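Local coordinates for glutamine cyclotransferase (Zymomonas mobilis, PDB 3NOL), which catalyses the conversion of an N-terminal glutamine into pyroglutamate, as a calcium-containing beta-propeller glutaminyl cyclase, at residues E178-G182 with E183-N187; Y50-G53 with Y54-S58. All coordinates share one frame; numbering follows the deposited sequence. Where two conformers were deposited one is given.

Contact 1 (E178-G182 with E183-N187); sequences EWVDG and EIFAN. With CA (calcium ion), chain B; SO4 (sulfate ion), chain D.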
# COMPACT_ATOMS: atom_id res chain seq x y z
N GLU A 178 -3.29 0.07 3.98
CA GLU A 178 -3.61 1.46 4.31
C GLU A 178 -4.52 1.54 5.54
O GLU A 178 -5.53 0.86 5.59
CB GLU A 178 -4.29 2.18 3.13
CG GLU A 178 -4.35 3.69 3.35
CD GLU A 178 -2.98 4.36 3.29
OE1 GLU A 178 -2.85 5.46 3.85
OE2 GLU A 178 -2.02 3.78 2.68
N TRP A 179 -4.13 2.37 6.52
CA TRP A 179 -5.02 2.67 7.66
C TRP A 179 -6.09 3.63 7.19
O TRP A 179 -5.79 4.74 6.70
CB TRP A 179 -4.20 3.34 8.75
CG TRP A 179 -4.96 3.60 9.99
CD1 TRP A 179 -5.51 4.80 10.38
CD2 TRP A 179 -5.21 2.68 11.05
NE1 TRP A 179 -6.12 4.66 11.61
CE2 TRP A 179 -5.96 3.37 12.04
CE3 TRP A 179 -4.91 1.33 11.25
CZ2 TRP A 179 -6.38 2.76 13.24
CZ3 TRP A 179 -5.34 0.72 12.45
CH2 TRP A 179 -6.07 1.43 13.41
N VAL A 180 -7.35 3.21 7.27
CA VAL A 180 -8.46 4.02 6.81
C VAL A 180 -9.53 4.10 7.90
O VAL A 180 -10.22 3.11 8.18
CB VAL A 180 -9.05 3.47 5.47
CG1 VAL A 180 -10.24 4.33 4.96
CG2 VAL A 180 -7.97 3.33 4.39
N ASP A 181 -9.60 5.26 8.55
CA ASP A 181 -10.61 5.55 9.57
C ASP A 181 -10.77 4.40 10.59
O ASP A 181 -11.88 3.93 10.84
CB ASP A 181 -11.94 5.91 8.90
CG ASP A 181 -11.89 7.28 8.22
OD1 ASP A 181 -10.82 7.95 8.20
OD2 ASP A 181 -12.95 7.69 7.68
N GLY A 182 -9.65 3.96 11.17
CA GLY A 182 -9.67 3.03 12.30
C GLY A 182 -9.61 1.57 11.88
O GLY A 182 -9.57 0.68 12.74
N GLU A 183 -9.61 1.32 10.56
CA GLU A 183 -9.47 -0.03 10.01
C GLU A 183 -8.18 -0.21 9.21
O GLU A 183 -7.64 0.74 8.64
CB GLU A 183 -10.68 -0.38 9.12
CG GLU A 183 -11.97 -0.40 9.90
CD GLU A 183 -13.15 -0.93 9.12
OE1 GLU A 183 -13.11 -0.94 7.87
OE2 GLU A 183 -14.13 -1.34 9.78
N ILE A 184 -7.70 -1.45 9.15
CA ILE A 184 -6.58 -1.74 8.25
C ILE A 184 -7.16 -2.29 6.94
O ILE A 184 -7.80 -3.34 6.93
CB ILE A 184 -5.56 -2.75 8.86
CG1 ILE A 184 -5.00 -2.24 10.21
CG2 ILE A 184 -4.46 -3.10 7.82
CD1 ILE A 184 -4.45 -3.33 11.06
N PHE A 185 -6.99 -1.55 5.84
CA PHE A 185 -7.32 -2.07 4.50
C PHE A 185 -6.08 -2.78 3.95
O PHE A 185 -4.96 -2.24 4.04
CB PHE A 185 -7.68 -0.92 3.56
CG PHE A 185 -9.08 -0.32 3.77
CD1 PHE A 185 -9.75 -0.40 5.01
CD2 PHE A 185 -9.69 0.36 2.72
CE1 PHE A 185 -11.03 0.18 5.19
CE2 PHE A 185 -10.96 0.96 2.87
CZ PHE A 185 -11.64 0.87 4.11
N ALA A 186 -6.27 -3.96 3.35
CA ALA A 186 -5.12 -4.67 2.76
C ALA A 186 -5.46 -5.25 1.41
O ALA A 186 -6.51 -5.87 1.25
CB ALA A 186 -4.67 -5.81 3.67
N ASN A 187 -4.58 -5.05 0.43
CA ASN A 187 -4.68 -5.86 -0.78
C ASN A 187 -4.43 -7.32 -0.40
O ASN A 187 -3.62 -7.60 0.48
CB ASN A 187 -3.66 -5.43 -1.84
CG ASN A 187 -3.99 -4.09 -2.46
OD1 ASN A 187 -3.38 -3.08 -2.12
ND2 ASN A 187 -4.96 -4.07 -3.38
CA CA B . -0.85 2.33 1.30
S SO4 D . -8.13 7.38 12.52
O1 SO4 D . -8.58 8.75 12.78
O2 SO4 D . -8.43 7.01 11.14
O3 SO4 D . -6.69 7.32 12.75
O4 SO4 D . -8.81 6.44 13.42
O HOH W 1 -12.81 2.25 7.64
O HOH W 2 0.91 2.93 2.81
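Val180 CB lies 3.8 Å from the centroid of the Phe185 ring and 8° off its normal, a CH-pi contact over the middle of one face. The indole of Trp179 is met less squarely: Glu183 O lies 3.7 Å above one face, offset toward the rim, and Ile184 CG1 comes in obliquely, 3.7 Å from Trp179 CE3. At the indole edge, in its plane, sits a sulfate, probably from the crystallisation liquor, whose O3 accepts a 2.9 Å hydrogen bond from Trp179 NE1. Turning CG opposite the backbone N (chi1 -176°) places the indole beside its own carbonyl carbon, leaning toward the turn and the sulfate. The motif is a beta hairpin closed by a type I' turn from Val180 to Glu183, joining two strands of a propeller blade. Val180 N donates to Glu183 O at 2.8 Å, in the carbonyl plane; the returning Glu183 N approaches 57° out of the plane of the Val180 carbonyl, and water 1 also donates to Val180 O. Glu183 OE1 forms a salt bridge with Arg196. On the Val180 and Phe185 face, Glu178 OE2 binds calcium at 2.3 Å, with Glu176, water 2 and the backbone oxygens of Phe48, Leu177 and Ile230.

Contact 2 (Y50-G53 with Y54-S58); sequences YRNG and YFYES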
# COMPACT_ATOMS: atom_id res chain seq x y z
N TYR A 50 -0.82 8.60 0.38
CA TYR A 50 -1.09 9.99 0.11
C TYR A 50 -0.56 10.81 1.28
O TYR A 50 -0.75 10.46 2.45
CB TYR A 50 -2.59 10.17 -0.01
CG TYR A 50 -3.04 11.63 -0.05
CD1 TYR A 50 -3.20 12.37 1.13
CD2 TYR A 50 -3.34 12.23 -1.27
CE1 TYR A 50 -3.64 13.71 1.08
CE2 TYR A 50 -3.79 13.54 -1.34
CZ TYR A 50 -3.93 14.27 -0.17
OH TYR A 50 -4.37 15.56 -0.27
N ARG A 51 0.13 11.89 0.98
CA ARG A 51 0.59 12.80 2.03
C ARG A 51 0.79 14.17 1.45
O ARG A 51 1.30 14.30 0.31
CB ARG A 51 1.89 12.30 2.68
CG ARG A 51 2.33 13.16 3.90
CD ARG A 51 3.39 12.52 4.72
NE ARG A 51 3.83 13.29 5.91
CZ ARG A 51 4.59 14.39 5.87
NH1 ARG A 51 4.98 14.98 6.99
NH2 ARG A 51 4.96 14.93 4.71
N ASN A 52 0.37 15.18 2.21
CA ASN A 52 0.55 16.59 1.85
C ASN A 52 0.15 16.91 0.40
O ASN A 52 0.85 17.63 -0.33
CB ASN A 52 1.98 17.08 2.19
CG ASN A 52 3.08 16.25 1.53
OD1 ASN A 52 3.44 16.45 0.37
ND2 ASN A 52 3.61 15.30 2.28
N GLY A 53 -0.99 16.35 -0.01
CA GLY A 53 -1.56 16.63 -1.32
C GLY A 53 -1.01 15.82 -2.48
O GLY A 53 -1.51 15.95 -3.61
N TYR A 54 -0.01 14.98 -2.21
CA TYR A 54 0.65 14.19 -3.25
C TYR A 54 0.59 12.68 -2.99
O TYR A 54 0.35 12.26 -1.86
CB TYR A 54 2.10 14.66 -3.44
CG TYR A 54 2.15 15.98 -4.14
CD1 TYR A 54 2.41 16.06 -5.52
CD2 TYR A 54 1.87 17.17 -3.44
CE1 TYR A 54 2.42 17.29 -6.17
CE2 TYR A 54 1.87 18.41 -4.10
CZ TYR A 54 2.14 18.45 -5.45
OH TYR A 54 2.15 19.66 -6.13
N PHE A 55 0.82 11.89 -4.04
CA PHE A 55 1.08 10.46 -3.86
C PHE A 55 2.56 10.24 -3.60
O PHE A 55 3.42 10.93 -4.21
CB PHE A 55 0.72 9.67 -5.12
CG PHE A 55 -0.76 9.62 -5.43
CD1 PHE A 55 -1.71 9.59 -4.40
CD2 PHE A 55 -1.19 9.51 -6.75
CE1 PHE A 55 -3.07 9.55 -4.70
CE2 PHE A 55 -2.56 9.44 -7.06
CZ PHE A 55 -3.50 9.46 -6.04
N TYR A 56 2.87 9.27 -2.76
CA TYR A 56 4.24 8.73 -2.67
C TYR A 56 4.16 7.26 -3.04
O TYR A 56 3.29 6.54 -2.54
CB TYR A 56 4.80 8.92 -1.26
CG TYR A 56 5.21 10.35 -1.01
CD1 TYR A 56 6.54 10.75 -1.19
CD2 TYR A 56 4.27 11.32 -0.61
CE1 TYR A 56 6.94 12.08 -0.96
CE2 TYR A 56 4.66 12.66 -0.38
CZ TYR A 56 6.00 13.02 -0.56
OH TYR A 56 6.37 14.34 -0.34
N GLU A 57 5.03 6.85 -3.95
CA GLU A 57 4.97 5.51 -4.49
C GLU A 57 6.35 4.86 -4.50
O GLU A 57 7.35 5.49 -4.86
CB GLU A 57 4.42 5.55 -5.91
CG GLU A 57 3.94 4.19 -6.46
CD GLU A 57 3.31 4.28 -7.87
OE1 GLU A 57 3.08 5.41 -8.36
OE2 GLU A 57 3.04 3.21 -8.45
N SER A 58 6.37 3.60 -4.05
CA SER A 58 7.52 2.73 -4.16
C SER A 58 7.22 1.85 -5.37
O SER A 58 6.20 1.13 -5.38
CB SER A 58 7.64 1.84 -2.90
OG SER A 58 8.59 0.82 -3.09
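Tyr54 folds its ring back against the type I' turn from Arg51 to Tyr54, and here the packing is tight. With CG beside its own backbone N (chi1 -73°), CD2 of Tyr54 comes 3.3 Å from Asn52 O, which lies in the ring plane at the edge. The backbone is bonded here as well: Arg51 N donates to Tyr54 O at 2.9 Å, and the same oxygen receives a CA-H contact from Tyr50 CA at 3.3 Å. Tyr54 N, in return, reaches Arg51 O from 49° outside the carbonyl plane. Strands 44-51 and 54-61 are neighbours in a four-stranded antiparallel propeller blade. On the other face of the hairpin the fit is looser, Tyr50 CD2 standing 4.4 Å from Phe55 CE1, with Ile72 touching both rings. The solvent side is the outward part of the turn, at the exposed Asn52 side chain. Replacing Tyr54 by an alanine takes away the ring, and would probably leave Lys69 without its cation-pi partner and the turn less well covered. Tyr56 CE2 makes a longer, weak approach, 3.8 Å from Arg51 O at the ring edge. Aromatic C-H edges carry partial positive charge, so both tyrosines may add slight electrostatic attraction, less surely at Asn52, modelled in two conformers.

Contacts 1 and 2 are equivalent in topology, each a type I' hairpin between neighbouring strands, but they belong to different sheets of the propeller; their centres lie 16 Å apart and their nearest atoms about 5 Å. Both are partly buried, with an exposed residue in the turn, Asp181 in one and Asn52 in the other. Strand 227-233 touches both, through Trp232 on Val180 and Ala231 on Tyr50. Their chemistry diverges: 178-182 with 183-187 includes a carboxylate that binds calcium directly, whereas 50-53 with 54-58 is dominated by aromatic rings. Even so, strand 44-51 of contact 2 also contributes Phe48 O, so the ion bridges strand 44-51 and strand 177-180, one from each hairpin.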